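Local coordinates for protein probable acetyltransferases (Chromobacterium violaceum, PDB 3PZJ) that probably transfers acetyl groups from acetyl-CoA to an amine as a GNAT-family enzyme, perhaps to the N-terminal serine or alanine of proteins, at residues A[117-122]-A[153-159]; A[145-149]-A[200-205]. All coordinates share one frame; numbering follows the deposited sequence. Where two conformers were deposited one is given.

Contact 1. Residues A[117-122]-A[153-159]; sequences HGAIEI and YRRCEWR
Ile120 CD1 sits over one face of the Tyr153 ring, 4.1 Å from its centroid and 16° off the normal, a CH-pi contact offset toward the rim; Ala119 N lies at the ring edge. Ile120 gets there because its CG1 is anti to the backbone N (chi1 -161°). In the planes of their guanidinium groups, Arg155 and Arg159 both meet Glu157: Arg155 NH2 reaches OE1 at 2.8 Å, with NE on the same oxygen, and Arg159 NE reaches OE2 at 2.8 Å. Arg155 NH2 also salt-bridges Glu179. Glu121 OE1 approaches Arg159 NE from well out of that plane at 3.9 Å, a long, purely electrostatic pairing; Glu121 OE1 also makes a salt bridge to Arg111. A water donating to Glu121 OE1 and Glu157 OE2 bridges the two carboxylates, which should ease their repulsion. The strands run parallel: Ile120 N donates to Arg155 O (3.1 Å) and Glu157 N to Ile120 O (2.8 Å). Gly118 O, just before the strand, accepts from Arg154 N (2.7 Å) and Arg155 N. Strand 106-114 flanks the pair beyond 119-127 and strand 191-201 beyond 155-161, while helix 135-150, the crossover between the two parallel strands, packs on the face bearing Ile122 and Cys156.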
ATOM      1  N   HIS A 117      -1.580   0.146  12.099  1.00 26.89           N
ATOM      2  CA  HIS A 117      -0.216  -0.412  11.959  1.00 26.31           C
ATOM      3  C   HIS A 117       0.884   0.565  12.167  1.00 25.31           C
ATOM      4  O   HIS A 117       2.057   0.202  12.083  1.00 27.59           O
ATOM      5  CB  HIS A 117      -0.123  -1.033  10.580  1.00 27.32           C
ATOM      6  CG  HIS A 117      -0.885  -2.292  10.535  1.00 31.02           C
ATOM      7  ND1 HIS A 117      -0.596  -3.304  11.418  1.00 31.99           N
ATOM      8  CD2 HIS A 117      -2.020  -2.658   9.883  1.00 31.43           C
ATOM      9  CE1 HIS A 117      -1.484  -4.277  11.265  1.00 35.94           C
ATOM     10  NE2 HIS A 117      -2.339  -3.923  10.328  1.00 31.84           N
ATOM     11  N   GLY A 118       0.504   1.809  12.428  1.00 24.24           N
ATOM     12  CA  GLY A 118       1.441   2.897  12.633  1.00 24.60           C
ATOM     13  C   GLY A 118       2.285   3.139  11.395  1.00 22.88           C
ATOM     14  O   GLY A 118       3.511   3.446  11.487  1.00 23.95           O
ATOM     15  N   ALA A 119       1.657   3.022  10.240  1.00 21.56           N
ATOM     16  CA  ALA A 119       2.366   3.229   8.994  1.00 22.08           C
ATOM     17  C   ALA A 119       1.716   4.406   8.283  1.00 21.21           C
ATOM     18  O   ALA A 119       0.465   4.494   8.184  1.00 20.48           O
ATOM     19  CB  ALA A 119       2.325   1.942   8.072  1.00 22.66           C
ATOM     20  N   ILE A 120       2.570   5.242   7.651  1.00 20.78           N
ATOM     21  CA  ILE A 120       2.106   6.434   6.929  1.00 19.88           C
ATOM     22  C   ILE A 120       3.096   6.732   5.798  1.00 19.99           C
ATOM     23  O   ILE A 120       4.222   6.210   5.841  1.00 21.12           O
ATOM     24  CB  ILE A 120       1.963   7.634   7.904  1.00 20.76           C
ATOM     25  CG1 ILE A 120       1.082   8.723   7.323  1.00 23.98           C
ATOM     26  CG2 ILE A 120       3.324   8.094   8.479  1.00 20.29           C
ATOM     27  CD1 ILE A 120       0.390   9.660   8.477  1.00 21.07           C
ATOM     28  N   GLU A 121       2.675   7.579   4.842  1.00 20.42           N
ATOM     29  CA  GLU A 121       3.510   7.969   3.716  1.00 21.95           C
ATOM     30  C   GLU A 121       3.487   9.494   3.626  1.00 22.68           C
ATOM     31  O   GLU A 121       2.387  10.048   3.735  1.00 20.99           O
ATOM     32  CB  GLU A 121       2.953   7.348   2.489  1.00 23.12           C
ATOM     33  CG  GLU A 121       3.721   7.679   1.197  1.00 23.89           C
ATOM     34  CD  GLU A 121       3.063   7.079  -0.040  1.00 25.53           C
ATOM     35  OE1 GLU A 121       2.321   6.085   0.016  1.00 28.75           O
ATOM     36  OE2 GLU A 121       3.249   7.699  -1.088  1.00 27.05           O
ATOM     37  N   ILE A 122       4.656  10.170   3.567  1.00 20.21           N
ATOM     38  CA  ILE A 122       4.708  11.591   3.230  1.00 21.49           C
ATOM     39  C   ILE A 122       4.697  11.660   1.710  1.00 21.96           C
ATOM     40  O   ILE A 122       5.515  11.038   1.075  1.00 22.28           O
ATOM     41  CB  ILE A 122       5.939  12.280   3.846  1.00 24.30           C
ATOM     42  CG1 ILE A 122       5.682  12.487   5.336  1.00 25.95           C
ATOM     43  CG2 ILE A 122       6.225  13.624   3.241  1.00 25.08           C
ATOM     44  CD1 ILE A 122       6.901  12.726   6.178  1.00 29.14           C
ATOM     45  N   TYR A 153       3.359   6.964  14.990  1.00 24.46           N
ATOM     46  CA  TYR A 153       3.730   6.189  13.744  1.00 24.90           C
ATOM     47  C   TYR A 153       5.081   5.529  13.943  1.00 23.91           C
ATOM     48  O   TYR A 153       6.026   6.105  14.585  1.00 25.88           O
ATOM     49  CB  TYR A 153       3.594   7.034  12.425  1.00 25.04           C
ATOM     50  CG  TYR A 153       2.155   7.271  12.092  1.00 23.42           C
ATOM     51  CD1 TYR A 153       1.427   6.343  11.331  1.00 20.82           C
ATOM     52  CD2 TYR A 153       1.476   8.337  12.656  1.00 27.67           C
ATOM     53  CE1 TYR A 153       0.070   6.550  11.058  1.00 23.29           C
ATOM     54  CE2 TYR A 153       0.107   8.537  12.470  1.00 25.76           C
ATOM     55  CZ  TYR A 153      -0.595   7.598  11.717  1.00 27.62           C
ATOM     56  OH  TYR A 153      -1.880   7.845  11.509  1.00 29.06           O
ATOM     57  N   ARG A 154       5.191   4.315  13.436  1.00 21.92           N
ATOM     58  CA  ARG A 154       6.432   3.494  13.474  1.00 22.53           C
ATOM     59  C   ARG A 154       7.246   3.548  12.185  1.00 21.18           C
ATOM     60  O   ARG A 154       8.432   3.300  12.199  1.00 21.64           O
ATOM     61  CB  ARG A 154       6.062   2.015  13.721  1.00 23.34           C
ATOM     62  CG  ARG A 154       5.456   1.766  15.043  1.00 26.91           C
ATOM     63  CD  ARG A 154       5.163   0.309  15.277  1.00 24.46           C
ATOM     64  NE  ARG A 154       6.364  -0.391  15.495  1.00 24.93           N
ATOM     65  CZ  ARG A 154       6.790  -1.453  14.837  1.00 24.97           C
ATOM     66  NH1 ARG A 154       6.152  -1.931  13.807  1.00 26.02           N
ATOM     67  NH2 ARG A 154       7.964  -1.988  15.194  1.00 28.16           N
ATOM     68  N   ARG A 155       6.610   3.886  11.082  1.00 19.86           N
ATOM     69  CA  ARG A 155       7.206   3.828   9.770  1.00 21.46           C
ATOM     70  C   ARG A 155       6.624   5.003   8.934  1.00 21.66           C
ATOM     71  O   ARG A 155       5.388   5.126   8.850  1.00 22.51           O
ATOM     72  CB  ARG A 155       6.776   2.499   9.117  1.00 21.25           C
ATOM     73  CG  ARG A 155       7.202   2.336   7.647  1.00 20.51           C
ATOM     74  CD  ARG A 155       6.500   1.166   6.964  1.00 22.97           C
ATOM     75  NE  ARG A 155       6.766   1.113   5.540  1.00 21.68           N
ATOM     76  CZ  ARG A 155       7.984   0.881   4.973  1.00 18.57           C
ATOM     77  NH1 ARG A 155       9.052   0.543   5.668  1.00 20.07           N
ATOM     78  NH2 ARG A 155       8.116   0.991   3.681  1.00 22.37           N
ATOM     79  N   CYS A 156       7.475   5.818   8.329  1.00 21.27           N
ATOM     80  CA  CYS A 156       7.133   6.915   7.490  0.50 21.75           C
ATOM     81  C   CYS A 156       7.658   6.657   6.045  1.00 22.45           C
ATOM     82  O   CYS A 156       8.848   6.509   6.059  1.00 22.83           O
ATOM     83  CB  CYS A 156       7.589   8.284   8.006  0.50 23.04           C
ATOM     84  SG  CYS A 156       6.639   8.914   9.405  0.50 25.69           S
ATOM     85  N   GLU A 157       6.895   6.473   4.988  1.00 20.67           N
ATOM     86  CA  GLU A 157       7.438   6.178   3.691  1.00 21.96           C
ATOM     87  C   GLU A 157       7.622   7.454   2.906  1.00 23.09           C
ATOM     88  O   GLU A 157       6.985   8.437   3.164  1.00 21.44           O
ATOM     89  CB  GLU A 157       6.500   5.294   2.890  1.00 22.18           C
ATOM     90  CG  GLU A 157       6.530   3.933   3.269  1.00 25.66           C
ATOM     91  CD  GLU A 157       5.666   3.053   2.412  1.00 25.11           C
ATOM     92  OE1 GLU A 157       5.717   1.882   2.650  1.00 30.20           O
ATOM     93  OE2 GLU A 157       4.969   3.521   1.545  1.00 25.96           O
ATOM     94  N   TRP A 158       8.491   7.374   1.921  1.00 21.97           N
ATOM     95  CA  TRP A 158       8.614   8.320   0.853  1.00 21.98           C
ATOM     96  C   TRP A 158       8.694   7.479  -0.404  1.00 20.08           C
ATOM     97  O   TRP A 158       9.471   6.582  -0.476  1.00 20.76           O
ATOM     98  CB  TRP A 158       9.850   9.191   1.014  1.00 22.61           C
ATOM     99  CG  TRP A 158      10.099  10.243  -0.040  1.00 22.49           C
ATOM    100  CD1 TRP A 158      10.414  10.046  -1.338  1.00 23.82           C
ATOM    101  CD2 TRP A 158      10.092  11.650   0.151  1.00 23.88           C
ATOM    102  NE1 TRP A 158      10.592  11.232  -1.970  1.00 25.05           N
ATOM    103  CE2 TRP A 158      10.401  12.238  -1.076  1.00 23.80           C
ATOM    104  CE3 TRP A 158       9.863  12.472   1.241  1.00 26.74           C
ATOM    105  CZ2 TRP A 158      10.485  13.601  -1.233  1.00 29.68           C
ATOM    106  CZ3 TRP A 158       9.933  13.813   1.067  1.00 26.17           C
ATOM    107  CH2 TRP A 158      10.249  14.365  -0.150  1.00 29.62           C
ATOM    108  N   ARG A 159       7.841   7.786  -1.356  1.00 21.92           N
ATOM    109  CA  ARG A 159       7.796   7.046  -2.636  1.00 22.55           C
ATOM    110  C   ARG A 159       7.936   8.002  -3.850  1.00 23.53           C
ATOM    111  O   ARG A 159       7.481   9.145  -3.831  1.00 22.84           O
ATOM    112  CB  ARG A 159       6.480   6.324  -2.833  1.00 22.73           C
ATOM    113  CG  ARG A 159       6.252   5.214  -1.908  1.00 25.59           C
ATOM    114  CD  ARG A 159       4.956   4.421  -2.189  1.00 26.30           C
ATOM    115  NE  ARG A 159       4.875   3.343  -1.215  1.00 26.95           N
ATOM    116  CZ  ARG A 159       4.383   2.139  -1.458  1.00 25.95           C
ATOM    117  NH1 ARG A 159       4.310   1.255  -0.476  1.00 30.00           N
ATOM    118  NH2 ARG A 159       3.902   1.879  -2.642  1.00 28.04           N
TER
HETATM  119  O   HOH W   1       4.231  -0.911  12.081  1.00 28.30           O
HETATM  120  O   HOH W   2       2.396   3.772   1.708  1.00 25.03           O
HETATM  121  O   HOH W   3       5.788   9.728  -1.179  1.00 29.79           O

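Contact 2. Residues A[145-149]-A[200-205]; sequences LKTAF and MLDGEW
The end of crossover helix 135-150 packs against the C-terminal corner of the chain, where strand 191-201 turns directly into helix 202-206. Phe149 and Trp205 form its centre as an offset stack: the Phe149 ring and the five-membered ring of Trp205 have centroids 4.7 Å apart and planes at 23°. Phe149 CD2 lies over the indole face, 3.4 Å from Trp205 CG, and in return Trp205 CB stands over one face of the Phe149 ring, 3.9 Å from its centroid. With CG anti to the backbone N (chi1 173°), Trp205 extends its six-membered ring over the turn of helix 135-150 that precedes Phe149. There Trp205 CZ3 approaches Leu145 CB at 3.8 Å, and Trp205 CZ2 lies 3.5 Å from Lys146 CA, so backbone as well as side chain lines the indole.

The corner itself is a strand-to-helix junction with Leu201 at the N-cap. Leu201 N donates to Glu204 OE1 at 3.0 Å, nearly straight at 169°, tying the last strand residue to the first helical turn; Glu204 also makes a salt bridge to Arg183 of the second subunit. Phe149 fits against this junction, its CE1 at 3.6 Å from Asp202 N, and Asp202 CB beside Phe149 CD1. The carboxylate of Asp202 is turned to another partner, Gln184 of the second subunit. Selenomethionine Met200 lies on the strand side of the Phe149 ring: its selenium makes an oblique Met-aromatic contact, 5.1 Å from the Phe149 ring centroid. Leu145 packs against Met200, Phe176 touches both of these side chains from a loop, and the ring of Phe142 meets that of Trp205.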
ATOM      1  N   LEU A 145       7.566  14.720   9.558  1.00 23.22           N
ATOM      2  CA  LEU A 145       8.179  13.539  10.205  1.00 23.84           C
ATOM      3  C   LEU A 145       7.973  13.627  11.737  1.00 23.70           C
ATOM      4  O   LEU A 145       7.459  12.670  12.379  1.00 22.84           O
ATOM      5  CB  LEU A 145       9.652  13.469   9.821  1.00 24.81           C
ATOM      6  CG  LEU A 145       9.898  13.029   8.370  1.00 26.76           C
ATOM      7  CD1 LEU A 145      11.367  13.345   8.005  1.00 22.96           C
ATOM      8  CD2 LEU A 145       9.591  11.519   8.249  1.00 24.23           C
ATOM      9  N   LYS A 146       8.353  14.783  12.302  1.00 22.60           N
ATOM     10  CA  LYS A 146       8.248  14.987  13.738  1.00 26.47           C
ATOM     11  C   LYS A 146       6.844  14.668  14.172  1.00 25.07           C
ATOM     12  O   LYS A 146       6.632  13.925  15.129  1.00 25.18           O
ATOM     13  CB  LYS A 146       8.580  16.426  14.091  1.00 28.01           C
ATOM     14  CG  LYS A 146       8.568  16.754  15.609  1.00 31.36           C
ATOM     15  CD  LYS A 146       8.660  18.275  15.733  1.00 36.08           C
ATOM     16  CE  LYS A 146       9.004  18.716  17.161  1.00 42.60           C
ATOM     17  NZ  LYS A 146       9.835  19.970  17.062  1.00 47.05           N
ATOM     18  N   THR A 147       5.872  15.207  13.422  1.00 23.81           N
ATOM     19  CA  THR A 147       4.497  15.081  13.783  1.00 25.44           C
ATOM     20  C   THR A 147       4.015  13.641  13.740  1.00 24.28           C
ATOM     21  O   THR A 147       3.247  13.200  14.613  1.00 24.85           O
ATOM     22  CB  THR A 147       3.589  16.002  12.921  1.00 24.78           C
ATOM     23  OG1 THR A 147       3.935  17.405  13.120  1.00 25.37           O
ATOM     24  CG2 THR A 147       2.152  15.797  13.296  1.00 28.31           C
ATOM     25  N   ALA A 148       4.423  12.915  12.710  1.00 24.92           N
ATOM     26  CA  ALA A 148       4.015  11.533  12.567  1.00 24.52           C
ATOM     27  C   ALA A 148       4.578  10.679  13.712  1.00 25.99           C
ATOM     28  O   ALA A 148       3.833   9.823  14.323  1.00 26.93           O
ATOM     29  CB  ALA A 148       4.459  10.967  11.165  1.00 24.34           C
ATOM     30  N   PHE A 149       5.849  10.851  14.013  1.00 23.18           N
ATOM     31  CA  PHE A 149       6.433  10.055  15.090  1.00 25.80           C
ATOM     32  C   PHE A 149       5.824  10.436  16.459  1.00 27.16           C
ATOM     33  O   PHE A 149       5.568   9.557  17.304  1.00 28.05           O
ATOM     34  CB  PHE A 149       7.978  10.124  15.040  1.00 23.91           C
ATOM     35  CG  PHE A 149       8.537   9.487  13.774  1.00 24.58           C
ATOM     36  CD1 PHE A 149       8.312   8.137  13.528  1.00 22.01           C
ATOM     37  CD2 PHE A 149       9.248  10.204  12.827  1.00 25.00           C
ATOM     38  CE1 PHE A 149       8.778   7.505  12.407  1.00 21.89           C
ATOM     39  CE2 PHE A 149       9.717   9.566  11.659  1.00 23.85           C
ATOM     40  CZ  PHE A 149       9.483   8.254  11.423  1.00 25.53           C
HETATM   41  N   MSE A 200      11.588   5.795   6.862  1.00 21.51           N
HETATM   42  CA  MSE A 200      12.221   6.247   8.093  1.00 20.33           C
HETATM   43  C   MSE A 200      11.448   5.672   9.279  1.00 21.42           C
HETATM   44  O   MSE A 200      10.257   5.931   9.446  1.00 21.64           O
HETATM   45  CB  MSE A 200      12.240   7.774   8.160  1.00 22.77           C
HETATM   46  CG  MSE A 200      12.008   8.336   9.554  1.00 26.16           C
HETATM   47 SE   MSE A 200      13.268   9.753  10.012  0.80 35.66          SE
HETATM   48  CE  MSE A 200      14.933   8.806   9.651  1.00 18.68           C
ATOM     49  N   LEU A 201      12.141   4.885  10.094  1.00 22.52           N
ATOM     50  CA  LEU A 201      11.558   4.169  11.176  1.00 22.01           C
ATOM     51  C   LEU A 201      11.619   5.022  12.417  1.00 22.14           C
ATOM     52  O   LEU A 201      12.460   5.941  12.529  1.00 22.82           O
ATOM     53  CB  LEU A 201      12.336   2.902  11.420  1.00 22.98           C
ATOM     54  CG  LEU A 201      12.475   1.880  10.303  1.00 21.05           C
ATOM     55  CD1 LEU A 201      12.992   0.570  10.853  1.00 27.70           C
ATOM     56  CD2 LEU A 201      11.083   1.643   9.635  1.00 19.36           C
ATOM     57  N   ASP A 202      10.775   4.687  13.387  1.00 23.67           N
ATOM     58  CA  ASP A 202      10.740   5.439  14.615  1.00 25.97           C
ATOM     59  C   ASP A 202      12.109   5.443  15.309  1.00 28.50           C
ATOM     60  O   ASP A 202      12.510   6.447  15.863  1.00 28.74           O
ATOM     61  CB  ASP A 202       9.597   5.012  15.560  1.00 25.79           C
ATOM     62  CG  ASP A 202       9.529   3.527  15.898  1.00 28.31           C
ATOM     63  OD1 ASP A 202      10.309   2.732  15.394  1.00 27.28           O
ATOM     64  OD2 ASP A 202       8.617   3.154  16.707  1.00 32.28           O
ATOM     65  N   GLY A 203      12.790   4.322  15.333  1.00 29.17           N
ATOM     66  CA  GLY A 203      14.093   4.281  15.971  1.00 31.33           C
ATOM     67  C   GLY A 203      15.153   5.070  15.252  1.00 31.59           C
ATOM     68  O   GLY A 203      16.103   5.525  15.897  1.00 31.78           O
ATOM     69  N   GLU A 204      14.986   5.279  13.962  1.00 29.68           N
ATOM     70  CA  GLU A 204      15.937   6.080  13.191  1.00 31.17           C
ATOM     71  C   GLU A 204      15.751   7.551  13.465  1.00 30.83           C
ATOM     72  O   GLU A 204      16.740   8.306  13.571  1.00 31.10           O
ATOM     73  CB  GLU A 204      15.785   5.794  11.690  1.00 30.73           C
ATOM     74  CG  GLU A 204      16.347   4.492  11.366  1.00 31.79           C
ATOM     75  CD  GLU A 204      15.900   3.929  10.021  1.00 32.70           C
ATOM     76  OE1 GLU A 204      14.995   4.438   9.277  1.00 24.98           O
ATOM     77  OE2 GLU A 204      16.508   2.922   9.720  1.00 35.77           O
ATOM     78  N   TRP A 205      14.492   7.918  13.665  1.00 30.58           N
ATOM     79  CA  TRP A 205      14.091   9.275  13.947  1.00 32.39           C
ATOM     80  C   TRP A 205      14.729   9.651  15.255  1.00 36.04           C
ATOM     81  O   TRP A 205      15.325  10.701  15.340  1.00 35.85           O
ATOM     82  CB  TRP A 205      12.568   9.413  14.040  1.00 31.68           C
ATOM     83  CG  TRP A 205      12.119  10.745  14.488  1.00 30.06           C
ATOM     84  CD1 TRP A 205      11.579  11.065  15.674  1.00 34.37           C
ATOM     85  CD2 TRP A 205      12.221  11.986  13.735  1.00 31.11           C
ATOM     86  NE1 TRP A 205      11.333  12.425  15.728  1.00 32.74           N
ATOM     87  CE2 TRP A 205      11.707  13.003  14.545  1.00 34.52           C
ATOM     88  CE3 TRP A 205      12.721  12.318  12.469  1.00 34.67           C
ATOM     89  CZ2 TRP A 205      11.660  14.342  14.131  1.00 35.32           C
ATOM     90  CZ3 TRP A 205      12.688  13.665  12.064  1.00 34.20           C
ATOM     91  CH2 TRP A 205      12.139  14.636  12.886  1.00 32.37           C
TER

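In the fold
The centres of contacts 1 and 2 are about 8 Å apart, and segment 153-159 joins them through two probable backbone hydrogen bonds: Cys156 O to Met200 N, 2.9 Å, and Arg154 O to Asp202 N, 3.0 Å. Contact 1 pairs the parallel strands of a beta-alpha-beta unit; contact 2 fastens that unit's helix to the end of the next strand in the sheet. In GNAT enzymes the equivalent parallel strands splay farther along and acetyl-CoA enters there, but no cofactor is bound here. The side chain of Glu121 is about 4 Å from a bound 1,2-ethanediol, probably from the crystallisation liquor, that of Ile120 about 11 Å from the sodium ion. Both contacts also reach the second subunit.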